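HAD superfamily hydrolase (Brucella suis biovar 1, PDB 6NQ4) probably acts as a phosphatase of the haloacid dehalogenase superfamily. Local coordinates at residues A[78-83]-A[127-132]; A[73-78]-A[101-106]; A[28-33]-A[61-66]; A[37-42]-A[67-72]; A[200-205]-A[274-279]. All blocks are in the same frame, centred on the assembly; numbering follows the deposited sequence. Where two conformers were deposited one is given.

Interaction 1 (A[78-83]-A[127-132]). With EDO (1,2-ethanediol), chain E.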
# COMPACT_ATOMS: atom_id res chain seq x y z
N PRO A 78 1.55 -5.79 -1.76
CA PRO A 78 2.72 -6.56 -1.33
C PRO A 78 3.60 -6.98 -2.48
O PRO A 78 4.66 -7.59 -2.24
CB PRO A 78 2.08 -7.79 -0.67
CG PRO A 78 0.84 -8.01 -1.49
CD PRO A 78 0.33 -6.61 -1.78
N ARG A 79 3.18 -6.75 -3.74
CA ARG A 79 4.03 -7.14 -4.85
C ARG A 79 5.08 -6.08 -5.10
O ARG A 79 4.84 -4.89 -4.91
CB ARG A 79 3.19 -7.34 -6.11
CG ARG A 79 2.49 -8.71 -6.12
CD ARG A 79 1.52 -8.81 -7.29
NE ARG A 79 0.34 -8.00 -7.02
CZ ARG A 79 -0.26 -7.20 -7.89
NH1 ARG A 79 0.19 -7.06 -9.13
NH2 ARG A 79 -1.33 -6.50 -7.49
N PRO A 80 6.28 -6.48 -5.54
CA PRO A 80 7.26 -5.48 -5.99
C PRO A 80 6.70 -4.65 -7.13
O PRO A 80 5.81 -5.08 -7.87
CB PRO A 80 8.44 -6.34 -6.45
CG PRO A 80 8.30 -7.61 -5.63
CD PRO A 80 6.82 -7.85 -5.59
N HIS A 81 7.24 -3.45 -7.27
CA HIS A 81 6.72 -2.50 -8.25
C HIS A 81 6.57 -3.04 -9.67
O HIS A 81 5.59 -2.64 -10.33
CB HIS A 81 7.50 -1.18 -8.22
CG HIS A 81 8.92 -1.30 -8.69
ND1 HIS A 81 9.95 -1.69 -7.87
CD2 HIS A 81 9.47 -1.12 -9.92
CE1 HIS A 81 11.08 -1.72 -8.56
NE2 HIS A 81 10.82 -1.37 -9.81
N PRO A 82 7.45 -3.89 -10.22
CA PRO A 82 7.25 -4.27 -11.63
C PRO A 82 5.94 -5.01 -11.86
O PRO A 82 5.33 -4.85 -12.91
CB PRO A 82 8.49 -5.12 -11.95
CG PRO A 82 9.55 -4.56 -11.03
CD PRO A 82 8.75 -4.40 -9.74
N GLY A 83 5.46 -5.77 -10.87
CA GLY A 83 4.18 -6.44 -11.03
C GLY A 83 3.01 -5.48 -10.96
O GLY A 83 2.03 -5.65 -11.69
N GLU A 127 2.44 -13.87 -5.19
CA GLU A 127 3.11 -13.04 -4.20
C GLU A 127 4.48 -13.55 -3.80
O GLU A 127 5.21 -12.84 -3.11
CB GLU A 127 2.18 -12.83 -2.99
CG GLU A 127 1.09 -11.76 -3.25
CD GLU A 127 -0.11 -11.84 -2.30
OE1 GLU A 127 -0.16 -12.73 -1.41
OE2 GLU A 127 -1.02 -11.01 -2.48
N LEU A 128 4.87 -14.76 -4.23
CA LEU A 128 6.26 -15.21 -4.04
C LEU A 128 7.28 -14.33 -4.76
O LEU A 128 8.48 -14.42 -4.48
CB LEU A 128 6.42 -16.65 -4.54
CG LEU A 128 5.60 -17.72 -3.80
CD1 LEU A 128 5.78 -19.07 -4.52
CD2 LEU A 128 6.04 -17.80 -2.36
N ALA A 129 6.84 -13.47 -5.69
CA ALA A 129 7.74 -12.54 -6.35
C ALA A 129 8.51 -11.65 -5.37
O ALA A 129 9.62 -11.19 -5.70
CB ALA A 129 6.95 -11.70 -7.35
N ILE A 130 7.97 -11.41 -4.17
CA ILE A 130 8.64 -10.56 -3.19
C ILE A 130 10.00 -11.12 -2.76
O ILE A 130 10.86 -10.35 -2.31
CB ILE A 130 7.70 -10.33 -1.97
CG1 ILE A 130 8.15 -9.12 -1.13
CG2 ILE A 130 7.60 -11.62 -1.13
CD1 ILE A 130 7.16 -8.73 -0.04
N TYR A 131 10.22 -12.43 -2.89
CA TYR A 131 11.47 -13.04 -2.44
C TYR A 131 12.55 -13.07 -3.50
O TYR A 131 13.67 -13.50 -3.20
CB TYR A 131 11.24 -14.48 -1.95
CG TYR A 131 10.14 -14.57 -0.92
CD1 TYR A 131 10.33 -14.06 0.36
CD2 TYR A 131 8.92 -15.16 -1.23
CE1 TYR A 131 9.31 -14.11 1.30
CE2 TYR A 131 7.89 -15.22 -0.29
CZ TYR A 131 8.10 -14.71 0.97
OH TYR A 131 7.09 -14.76 1.91
N ASP A 132 12.25 -12.68 -4.73
CA ASP A 132 13.22 -12.79 -5.81
C ASP A 132 14.50 -12.04 -5.46
O ASP A 132 14.47 -10.86 -5.12
CB ASP A 132 12.63 -12.23 -7.10
CG ASP A 132 11.56 -13.12 -7.68
OD1 ASP A 132 11.54 -14.32 -7.35
OD2 ASP A 132 10.74 -12.62 -8.48
C1 EDO E . -3.87 -9.29 -2.30
O1 EDO E . -3.23 -9.94 -1.19
C2 EDO E . -4.92 -8.33 -1.77
O2 EDO E . -4.28 -7.26 -1.09
O HOH W 1 4.20 -10.17 -3.05
O HOH W 2 -1.13 -9.27 -4.66

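Interaction 2 (A[73-78]-A[101-106]). With PO4 (phosphate ion), chain G.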
# COMPACT_ATOMS: atom_id res chain seq x y z
N LEU A 73 3.50 6.87 -7.61
CA LEU A 73 2.37 6.09 -7.11
C LEU A 73 2.86 5.27 -5.93
O LEU A 73 3.86 4.55 -6.04
CB LEU A 73 1.81 5.20 -8.21
CG LEU A 73 1.32 5.96 -9.45
CD1 LEU A 73 0.73 4.97 -10.46
CD2 LEU A 73 0.30 7.01 -9.05
N VAL A 74 2.22 5.42 -4.78
CA VAL A 74 2.66 4.79 -3.54
C VAL A 74 1.51 3.91 -3.07
O VAL A 74 0.43 4.41 -2.74
CB VAL A 74 3.02 5.85 -2.48
CG1 VAL A 74 3.49 5.18 -1.18
CG2 VAL A 74 4.09 6.82 -3.02
N THR A 75 1.73 2.60 -3.07
CA THR A 75 0.66 1.64 -2.85
C THR A 75 1.07 0.59 -1.83
O THR A 75 2.24 0.19 -1.77
CB THR A 75 0.28 0.93 -4.18
OG1 THR A 75 -0.67 -0.11 -3.93
CG2 THR A 75 1.49 0.33 -4.87
N ASN A 76 0.12 0.14 -1.04
CA ASN A 76 0.37 -0.94 -0.09
C ASN A 76 0.38 -2.35 -0.71
O ASN A 76 0.47 -3.34 0.02
CB ASN A 76 -0.59 -0.88 1.10
CG ASN A 76 -0.05 0.01 2.21
OD1 ASN A 76 1.12 0.43 2.17
ND2 ASN A 76 -0.86 0.28 3.22
N SER A 77 0.30 -2.47 -2.04
CA SER A 77 0.44 -3.78 -2.65
C SER A 77 1.67 -4.50 -2.10
O SER A 77 2.74 -3.89 -2.00
CB SER A 77 0.61 -3.64 -4.16
OG SER A 77 0.84 -4.91 -4.73
N PRO A 78 1.55 -5.79 -1.76
CA PRO A 78 2.72 -6.56 -1.33
C PRO A 78 3.60 -6.98 -2.48
O PRO A 78 4.66 -7.59 -2.24
CB PRO A 78 2.08 -7.79 -0.67
CG PRO A 78 0.84 -8.01 -1.49
CD PRO A 78 0.33 -6.61 -1.78
N VAL A 101 6.62 3.86 -9.44
CA VAL A 101 5.76 3.17 -8.48
C VAL A 101 6.63 2.70 -7.32
O VAL A 101 7.71 2.12 -7.55
CB VAL A 101 5.05 1.97 -9.13
CG1 VAL A 101 4.22 1.21 -8.10
CG2 VAL A 101 4.15 2.45 -10.27
N VAL A 102 6.19 2.96 -6.09
CA VAL A 102 6.81 2.44 -4.88
C VAL A 102 5.76 1.66 -4.12
O VAL A 102 4.68 2.19 -3.83
CB VAL A 102 7.39 3.58 -4.02
CG1 VAL A 102 7.86 3.03 -2.68
CG2 VAL A 102 8.53 4.29 -4.76
N THR A 103 6.06 0.41 -3.79
CA THR A 103 5.08 -0.46 -3.15
C THR A 103 5.54 -0.85 -1.75
O THR A 103 6.73 -0.84 -1.42
CB THR A 103 4.79 -1.73 -3.95
OG1 THR A 103 5.89 -2.65 -3.79
CG2 THR A 103 4.57 -1.44 -5.42
N SER A 104 4.56 -1.27 -0.94
CA SER A 104 4.89 -1.85 0.36
C SER A 104 5.77 -3.09 0.18
O SER A 104 6.73 -3.29 0.94
CB SER A 104 3.59 -2.17 1.11
OG SER A 104 3.86 -2.79 2.35
N GLY A 105 5.49 -3.91 -0.84
CA GLY A 105 6.36 -5.04 -1.14
C GLY A 105 7.81 -4.63 -1.33
O GLY A 105 8.73 -5.29 -0.81
N ASP A 106 8.04 -3.53 -2.07
CA ASP A 106 9.41 -3.06 -2.30
C ASP A 106 10.14 -2.83 -0.97
O ASP A 106 11.28 -3.28 -0.79
CB ASP A 106 9.38 -1.72 -3.04
CG ASP A 106 8.95 -1.83 -4.51
OD1 ASP A 106 9.14 -2.88 -5.15
OD2 ASP A 106 8.44 -0.80 -5.03
P PO4 G . -3.39 1.05 -1.91
O1 PO4 G . -4.67 1.88 -1.70
O2 PO4 G . -2.98 1.07 -3.37
O3 PO4 G . -3.93 -0.34 -1.54
O4 PO4 G . -2.32 1.46 -0.92

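Interaction 3 (A[28-33]-A[61-66])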
# COMPACT_ATOMS: atom_id res chain seq x y z
N ARG A 28 -10.66 20.36 -8.88
CA ARG A 28 -9.88 19.31 -9.51
C ARG A 28 -8.45 19.43 -9.01
O ARG A 28 -8.08 20.41 -8.37
CB ARG A 28 -9.97 19.38 -11.04
CG ARG A 28 -9.56 20.70 -11.66
CD ARG A 28 -9.83 20.70 -13.18
NE ARG A 28 -9.14 21.81 -13.84
CZ ARG A 28 -8.72 21.80 -15.10
NH1 ARG A 28 -8.92 20.74 -15.88
NH2 ARG A 28 -8.10 22.86 -15.59
N LEU A 29 -7.64 18.41 -9.31
CA LEU A 29 -6.25 18.40 -8.86
C LEU A 29 -5.49 19.62 -9.35
O LEU A 29 -4.61 20.15 -8.65
CB LEU A 29 -5.58 17.11 -9.33
CG LEU A 29 -4.10 16.96 -8.99
CD1 LEU A 29 -3.88 16.98 -7.47
CD2 LEU A 29 -3.55 15.69 -9.59
N ASP A 30 -5.82 20.11 -10.55
CA ASP A 30 -5.13 21.25 -11.13
C ASP A 30 -5.22 22.50 -10.27
O ASP A 30 -4.40 23.41 -10.41
CB ASP A 30 -5.73 21.59 -12.50
CG ASP A 30 -5.88 20.38 -13.39
OD1 ASP A 30 -6.33 19.31 -12.90
OD2 ASP A 30 -5.58 20.51 -14.59
N ASP A 31 -6.22 22.59 -9.39
CA ASP A 31 -6.34 23.76 -8.53
C ASP A 31 -5.35 23.75 -7.37
O ASP A 31 -5.27 24.74 -6.63
CB ASP A 31 -7.76 23.85 -8.00
CG ASP A 31 -8.78 24.04 -9.12
OD1 ASP A 31 -8.49 24.76 -10.10
OD2 ASP A 31 -9.88 23.46 -9.01
N LEU A 32 -4.58 22.67 -7.21
CA LEU A 32 -3.62 22.53 -6.13
C LEU A 32 -2.17 22.46 -6.59
O LEU A 32 -1.27 22.74 -5.80
CB LEU A 32 -3.91 21.25 -5.32
CG LEU A 32 -5.27 21.12 -4.62
CD1 LEU A 32 -5.38 19.78 -3.92
CD2 LEU A 32 -5.45 22.26 -3.63
N THR A 33 -1.93 22.07 -7.85
CA THR A 33 -0.59 21.66 -8.26
C THR A 33 0.39 22.82 -8.41
O THR A 33 1.59 22.56 -8.47
CB THR A 33 -0.63 20.78 -9.51
OG1 THR A 33 -1.42 21.41 -10.53
CG2 THR A 33 -1.21 19.40 -9.20
N LEU A 61 -3.56 13.03 -13.41
CA LEU A 61 -2.13 12.79 -13.22
C LEU A 61 -1.32 13.19 -14.45
O LEU A 61 -0.24 13.78 -14.32
CB LEU A 61 -1.90 11.33 -12.81
CG LEU A 61 -2.55 10.94 -11.48
CD1 LEU A 61 -2.41 9.46 -11.28
CD2 LEU A 61 -1.94 11.69 -10.28
N GLN A 62 -1.81 12.86 -15.65
CA GLN A 62 -1.12 13.29 -16.87
C GLN A 62 -0.97 14.80 -16.92
O GLN A 62 0.10 15.32 -17.28
CB GLN A 62 -1.86 12.79 -18.11
CG GLN A 62 -1.81 11.29 -18.33
CD GLN A 62 -2.76 10.87 -19.43
OE1 GLN A 62 -3.88 11.38 -19.52
NE2 GLN A 62 -2.32 9.96 -20.29
N ARG A 63 -2.04 15.53 -16.59
CA ARG A 63 -1.97 16.99 -16.65
C ARG A 63 -0.96 17.54 -15.66
O ARG A 63 -0.22 18.48 -15.97
CB ARG A 63 -3.36 17.59 -16.41
CG ARG A 63 -4.37 17.35 -17.55
CD ARG A 63 -5.56 18.31 -17.49
NE ARG A 63 -6.22 18.29 -16.19
CZ ARG A 63 -7.09 17.35 -15.81
NH1 ARG A 63 -7.42 16.37 -16.63
NH2 ARG A 63 -7.63 17.40 -14.59
N ALA A 64 -0.90 16.94 -14.47
CA ALA A 64 0.09 17.38 -13.49
C ALA A 64 1.51 17.15 -13.99
O ALA A 64 2.37 18.02 -13.85
CB ALA A 64 -0.15 16.69 -12.14
N ARG A 65 1.78 15.98 -14.59
CA ARG A 65 3.12 15.72 -15.11
C ARG A 65 3.46 16.67 -16.24
O ARG A 65 4.62 17.07 -16.41
CB ARG A 65 3.23 14.28 -15.60
CG ARG A 65 3.15 13.27 -14.50
CD ARG A 65 3.55 11.88 -15.00
NE ARG A 65 5.00 11.76 -15.21
CZ ARG A 65 5.60 11.48 -16.37
NH1 ARG A 65 4.88 11.32 -17.47
NH2 ARG A 65 6.92 11.38 -16.42
N ALA A 66 2.47 17.05 -17.05
CA ALA A 66 2.71 17.99 -18.13
C ALA A 66 3.09 19.37 -17.62
O ALA A 66 3.68 20.15 -18.37
CB ALA A 66 1.48 18.08 -19.04

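Interaction 4 (A[37-42]-A[67-72]). With NA (sodium ion), chain H.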
# COMPACT_ATOMS: atom_id res chain seq x y z
N ASP A 37 5.72 20.36 -6.05
CA ASP A 37 6.64 19.82 -7.05
C ASP A 37 6.49 18.32 -7.23
O ASP A 37 6.98 17.77 -8.23
CB ASP A 37 8.09 20.14 -6.68
CG ASP A 37 8.36 21.64 -6.66
OD1 ASP A 37 7.80 22.37 -7.50
OD2 ASP A 37 9.15 22.09 -5.80
N ALA A 38 5.83 17.63 -6.30
CA ALA A 38 5.66 16.20 -6.42
C ALA A 38 4.39 15.77 -5.73
O ALA A 38 3.86 16.47 -4.86
CB ALA A 38 6.84 15.45 -5.81
N ILE A 39 3.91 14.59 -6.13
CA ILE A 39 2.71 13.98 -5.57
C ILE A 39 3.05 12.54 -5.22
O ILE A 39 3.71 11.85 -6.00
CB ILE A 39 1.58 14.02 -6.61
CG1 ILE A 39 1.00 15.43 -6.72
CG2 ILE A 39 0.49 12.99 -6.29
CD1 ILE A 39 0.03 15.61 -7.88
N PHE A 40 2.61 12.10 -4.04
CA PHE A 40 2.60 10.68 -3.67
C PHE A 40 1.14 10.25 -3.75
O PHE A 40 0.33 10.65 -2.90
CB PHE A 40 3.11 10.45 -2.24
CG PHE A 40 4.59 10.74 -2.02
CD1 PHE A 40 5.45 11.09 -3.06
CD2 PHE A 40 5.11 10.68 -0.73
CE1 PHE A 40 6.81 11.36 -2.80
CE2 PHE A 40 6.44 10.94 -0.46
CZ PHE A 40 7.30 11.28 -1.50
N CYS A 41 0.78 9.45 -4.76
CA CYS A 41 -0.62 9.13 -5.03
C CYS A 41 -0.91 7.65 -4.79
O CYS A 41 -0.22 6.79 -5.33
CB CYS A 41 -1.00 9.53 -6.46
SG CYS A 41 -2.79 9.40 -6.81
N ASP A 42 -1.98 7.40 -4.05
CA ASP A 42 -2.52 6.06 -3.83
C ASP A 42 -2.95 5.42 -5.15
O ASP A 42 -3.27 6.11 -6.13
CB ASP A 42 -3.77 6.31 -2.97
CG ASP A 42 -4.33 5.08 -2.35
OD1 ASP A 42 -3.61 4.08 -2.25
OD2 ASP A 42 -5.52 5.16 -1.94
N LYS A 67 2.77 19.67 -16.36
CA LYS A 67 3.15 20.93 -15.73
C LYS A 67 4.35 20.76 -14.80
O LYS A 67 4.58 21.60 -13.92
CB LYS A 67 1.96 21.55 -15.01
CG LYS A 67 0.75 21.83 -15.92
CD LYS A 67 -0.32 22.65 -15.18
CE LYS A 67 -1.57 21.82 -14.92
NZ LYS A 67 -2.54 22.54 -14.04
N GLY A 68 5.11 19.67 -14.96
CA GLY A 68 6.37 19.49 -14.26
C GLY A 68 6.27 18.90 -12.87
O GLY A 68 7.24 18.98 -12.11
N VAL A 69 5.12 18.34 -12.49
CA VAL A 69 4.96 17.73 -11.18
C VAL A 69 5.36 16.26 -11.29
O VAL A 69 4.87 15.54 -12.16
CB VAL A 69 3.51 17.89 -10.68
CG1 VAL A 69 3.33 17.23 -9.30
CG2 VAL A 69 3.12 19.35 -10.62
N THR A 70 6.27 15.82 -10.42
CA THR A 70 6.68 14.42 -10.41
C THR A 70 5.62 13.58 -9.68
O THR A 70 5.17 13.96 -8.59
CB THR A 70 8.04 14.27 -9.71
OG1 THR A 70 8.99 15.08 -10.40
CG2 THR A 70 8.53 12.82 -9.74
N ILE A 71 5.23 12.45 -10.27
CA ILE A 71 4.19 11.58 -9.70
C ILE A 71 4.83 10.27 -9.26
O ILE A 71 5.33 9.50 -10.08
CB ILE A 71 3.08 11.27 -10.72
CG1 ILE A 71 2.43 12.55 -11.27
CG2 ILE A 71 2.02 10.37 -10.08
CD1 ILE A 71 1.84 13.45 -10.25
N ILE A 72 4.77 9.99 -7.96
CA ILE A 72 5.11 8.68 -7.43
C ILE A 72 3.81 8.02 -7.02
O ILE A 72 3.11 8.54 -6.15
CB ILE A 72 6.05 8.77 -6.22
CG1 ILE A 72 7.21 9.74 -6.46
CG2 ILE A 72 6.54 7.36 -5.82
CD1 ILE A 72 8.17 9.38 -7.58
NA NA H . -6.76 3.12 -1.46
O HOH W 3 -5.81 3.37 0.83
O HOH W 4 -7.76 0.88 -1.12

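Interaction 5 (A[200-205]-A[274-279])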
# COMPACT_ATOMS: atom_id res chain seq x y z
N ALA A 200 -2.17 -9.67 10.11
CA ALA A 200 -1.25 -9.01 11.03
C ALA A 200 -1.98 -8.46 12.24
O ALA A 200 -1.48 -8.56 13.36
CB ALA A 200 -0.51 -7.88 10.30
N ARG A 201 -3.18 -7.89 12.04
CA ARG A 201 -3.93 -7.34 13.17
C ARG A 201 -4.30 -8.45 14.14
O ARG A 201 -4.18 -8.29 15.36
CB ARG A 201 -5.19 -6.62 12.68
CG ARG A 201 -5.98 -5.98 13.83
CD ARG A 201 -7.06 -5.04 13.33
NE ARG A 201 -6.52 -3.84 12.69
CZ ARG A 201 -7.29 -2.90 12.12
NH1 ARG A 201 -8.61 -3.04 12.12
NH2 ARG A 201 -6.74 -1.84 11.55
N GLU A 202 -4.74 -9.60 13.61
CA GLU A 202 -5.07 -10.73 14.47
C GLU A 202 -3.83 -11.25 15.19
O GLU A 202 -3.90 -11.58 16.38
CB GLU A 202 -5.69 -11.85 13.63
CG GLU A 202 -7.09 -11.54 13.14
CD GLU A 202 -8.03 -11.26 14.29
OE1 GLU A 202 -7.94 -11.95 15.34
OE2 GLU A 202 -8.85 -10.32 14.17
N TYR A 203 -2.69 -11.30 14.50
CA TYR A 203 -1.48 -11.77 15.15
C TYR A 203 -1.08 -10.84 16.29
O TYR A 203 -0.72 -11.31 17.37
CB TYR A 203 -0.36 -11.87 14.12
CG TYR A 203 0.81 -12.76 14.53
CD1 TYR A 203 0.66 -14.14 14.63
CD2 TYR A 203 2.07 -12.22 14.80
CE1 TYR A 203 1.72 -14.97 14.98
CE2 TYR A 203 3.15 -13.05 15.17
CZ TYR A 203 2.96 -14.42 15.24
OH TYR A 203 4.01 -15.25 15.58
N GLY A 204 -1.16 -9.53 16.06
CA GLY A 204 -0.87 -8.59 17.14
C GLY A 204 -1.82 -8.73 18.31
O GLY A 204 -1.41 -8.62 19.47
N GLN A 205 -3.10 -8.98 18.04
CA GLN A 205 -4.07 -9.14 19.12
C GLN A 205 -3.77 -10.38 19.95
O GLN A 205 -4.09 -10.42 21.15
CB GLN A 205 -5.48 -9.20 18.52
CG GLN A 205 -6.62 -9.33 19.54
CD GLN A 205 -7.02 -8.02 20.19
OE1 GLN A 205 -6.69 -6.93 19.71
NE2 GLN A 205 -7.74 -8.11 21.31
N TYR A 274 -11.60 -0.44 6.65
CA TYR A 274 -12.55 -1.42 7.14
C TYR A 274 -11.93 -2.22 8.29
O TYR A 274 -10.72 -2.41 8.37
CB TYR A 274 -12.99 -2.37 6.01
CG TYR A 274 -14.14 -1.85 5.17
CD1 TYR A 274 -13.99 -0.76 4.32
CD2 TYR A 274 -15.40 -2.47 5.21
CE1 TYR A 274 -15.04 -0.28 3.54
CE2 TYR A 274 -16.47 -2.00 4.45
CZ TYR A 274 -16.28 -0.91 3.61
OH TYR A 274 -17.32 -0.43 2.85
N ALA A 275 -12.78 -2.67 9.21
CA ALA A 275 -12.34 -3.46 10.34
C ALA A 275 -12.36 -4.95 10.00
O ALA A 275 -12.91 -5.38 8.98
CB ALA A 275 -13.23 -3.17 11.56
N VAL A 276 -11.74 -5.76 10.87
CA VAL A 276 -11.67 -7.20 10.68
C VAL A 276 -13.04 -7.89 10.78
O VAL A 276 -13.18 -9.04 10.36
CB VAL A 276 -10.58 -7.81 11.60
CG1 VAL A 276 -10.54 -9.33 11.52
CG2 VAL A 276 -9.23 -7.23 11.23
N ASN A 277 -14.06 -7.20 11.28
CA ASN A 277 -15.42 -7.72 11.21
C ASN A 277 -16.15 -7.27 9.95
O ASN A 277 -17.35 -7.56 9.81
CB ASN A 277 -16.21 -7.35 12.47
CG ASN A 277 -16.52 -5.88 12.56
OD1 ASN A 277 -15.95 -5.05 11.84
ND2 ASN A 277 -17.45 -5.53 13.45
N GLY A 278 -15.48 -6.58 9.04
CA GLY A 278 -16.10 -6.13 7.82
C GLY A 278 -16.88 -4.83 7.91
O GLY A 278 -17.54 -4.46 6.93
N ASP A 279 -16.82 -4.14 9.05
CA ASP A 279 -17.50 -2.87 9.23
C ASP A 279 -16.57 -1.70 8.92
O ASP A 279 -15.37 -1.75 9.20
CB ASP A 279 -17.96 -2.72 10.69
CG ASP A 279 -19.31 -3.37 10.95
OD1 ASP A 279 -19.95 -3.89 10.01
OD2 ASP A 279 -19.74 -3.35 12.12
O HOH W 5 -10.30 -4.81 13.25

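Interaction 1 (A[78-83]-A[127-132])
Glu127 holds CG anti to its carbonyl carbon (chi1 -79°) and stays extended beyond it, which brings its carboxylate obliquely across to the Pro78 ring, OE2 lying 3.7 Å from Pro78 CG. Ile130 puts CG1 anti to the backbone nitrogen (chi1 -162°), and the CD1 methyl beyond it reaches Pro78 O at 3.5 Å. The contact joins the regions of the two parallel sheets: the loop leading into helix 81-90 of the Rossmann-like core rests on the 3-10 segment 127-131, which follows strand 118-122 of the second sheet, consistent with a cap domain. Pro80, the N-cap residue of helix 81-90, turns its ring toward the 3-10 segment, and its CG sits 3.8 Å from Ile130 CA, close also to the Ala129 carbonyl. Polar links across the gap run through water. One water donates both to Pro78 O (2.7 Å) and to Glu127 O (2.9 Å), tying two backbone carbonyls together. A second lies between opposite charges too far apart to pair directly, accepting from Arg79 NE at 3.1 Å and donating to Glu127 OE2. The other ends are anchored separately, the Arg79 guanidinium by Gln87 and Glu127 OE1 by Thr150 and the backbone nitrogen of Cys124. Glu127 OE2 takes a further hydrogen bond from O1 of a bound 1,2-ethanediol, 2.8 Å away.

Interaction 2 (A[73-78]-A[101-106])
Leu73 begins the parallel pairing of strands 70-75 and 100-103, its O accepting from Val102 N at 2.8 Å while its CB faces Val101 CG2. Val74 turns to the other face of the sheet, beside Val102, where both side chains meet helix 218-232. Thr75 returns the bonding, its N donating to Val102 O at 3.1 Å and its O accepting from Ser104 N. With OG1 anti to the backbone nitrogen (chi1 173°), its CG2 methyl lies side by side with Thr103 CG2, 3.6 Å away. That hydroxyl accepts from Ser77 N in an ST turn and donates to phosphate O2 at 2.7 Å; Asn76 N reaches phosphate O4 at 2.8 Å. Lys215 NZ and Trp44 N also bond to it. Past the strand, Ser77 O receives Gly105 N at 3.0 Å, and Pro78 O lies against Gly105 CA at 3.3 Å. Thr103 and Asp106 close a capping box at the start of helix 104-114, and Thr103 OG1 also bonds to Arg79 O. A threonine ending the second core strand fits haloacid dehalogenase motif II: one hydroxyl both accepts and donates, and the ion, probably from the crystallisation liquor, may mark where a substrate phosphate binds.

Interaction 3 (A[28-33]-A[61-66])
Asp30 and Arg63 meet with their flat groups nearly in one plane, carboxylate and guanidinium 20° apart, although the two side chains run across each other at about a right angle. Arg63 grips side-on: NE donates to Asp30 OD2 at 2.8 Å, using the syn lone pair, while NH2 donates to OD1 at 2.9 Å. Both acceptors lie close to the guanidinium plane, and the twin bonds fix the rotation of the carboxylate. A bend at chi3 of Arg63 (-54°) turns the NE edge of the group to the aspartate. The Arg28 side chain also crosses that of Arg63 at about a right angle, yet its guanidinium is almost parallel to that of Arg63, 13° off, with NH1 over one face of the Arg63 group at 3.7 Å from NE. Asp30 OD2 in turn lies above the Arg28 plane, 3.6 Å from NH1, an attraction of charges with no N-H aimed at the oxygen. Two arginines thus share one carboxylate in a salt-bridge network that fastens the N-terminal segment 28-33 to helix 55-66, the crossover helix between strands 38-41 and 70-75 of the core sheet. The C-terminal carboxylate of Val304 is a second partner for Arg63 NH2. Apart from the charged groups, Leu29 CD2 stands 4.4 Å from Leu61 CD2, with Ala64 CB also beside it. Thr33 CG2 touches that same methyl, Ala64 CB, at 4.1 Å.

Interaction 4 (A[37-42]-A[67-72])
Strands 38-41 and 70-75, joined through helix 55-66, form a parallel beta-alpha-beta unit of the Rossmann-like core, and here Ala38, Ile39 and Phe40 pair with Thr70, Ile71 and Ile72. Asp37 O accepts from Thr70 N at 3.0 Å, then Ile39 bonds both ways, its N to Thr70 O (2.8 Å) and its O from Ile72 N (2.9 Å); Cys41 N closes the ladder on Ile72 O at 2.9 Å. On one face Ile39 and Ile71 lie side by side, CD1 to CD1 at 3.7 Å; the Val69 side chain, just before the strand, crosses Ile39 at a slant, CG1 to CG1 at 3.9 Å. On the other face, Phe40 runs beside Ile72, its CD1 4.0 Å from Ile72 CB, against helix 218-232. Gly68, at positive phi, completes the Schellman motif ending helix 55-66. Just past the pairing, Asp42 swings CG anti to its backbone nitrogen (chi1 -167°), and its OD2 binds the sodium ion at 2.4 Å. Two waters, Trp44 O and Asp246 also bind the metal, while Lys215 pairs with Asp42 OD1. Apolar faces and backbone bonds hold the strands; a carboxylate oxygen binds the cation, consistent with this superfamily's first-motif aspartate, whose metal is usually magnesium.

Interaction 5 (A[200-205]-A[274-279])
Arg201 and Glu202 on helix 196-205 each meet one methyl of Val276. The partner is a type I beta turn, Ala275 to Gly278, in the loop that follows strand 261-265 of the core sheet, so this surface contact bridges the core and the region of the second sheet. Arg201 sets out with CG anti to the backbone nitrogen (chi1 -178°) and bends at chi3 (-67°); its aliphatic CD meets Val276 CG2 at 3.7 Å as the two side chains slide past in opposite directions. Glu202 folds at chi2 (-58°), bringing OE2 to Val276 CG1 at 3.3 Å, the two side chains crossing at an oblique angle. The branched valine therefore faces the hydrocarbon portion of one charged chain and the polar end of another, while Ile184 touches both Arg201 and Val276. The turn is braced from within: Gly278 N bonds to Ala275 O at 2.8 Å, and an Asx turn sends Asp279 N to Asn277 OD1 at 3.1 Å. A single water supplies the polar link between helix and turn. Lying at the edge of the Arg201 guanidinium and in its plane, it accepts from Arg201 NH1 at 2.7 Å and from Val276 N at 2.9 Å.

How the interactions relate
From the N terminus, interaction 3 brings the opening segment 28-33 back onto helix 55-66, and interaction 4 crosses it, closing the loop from strand 38-41 to strand 70-75; the two adjoin where Val69 N bonds to Ala64 O. Interaction 2 carries strand 70-75 on to strand 100-103, extending the sheet, with Val74 N bonded to Cys41 O at the seam. Interaction 1 shares Pro78 with it, crosses it along the chain and reaches out to segment 127-132; Thr103 OG1 and Arg79 O bond between them. Interaction 5 follows in series, closing a long loop that returns from helix 196-205 to the core. Interactions 1 and 5 thus span the two sheet regions at separate places.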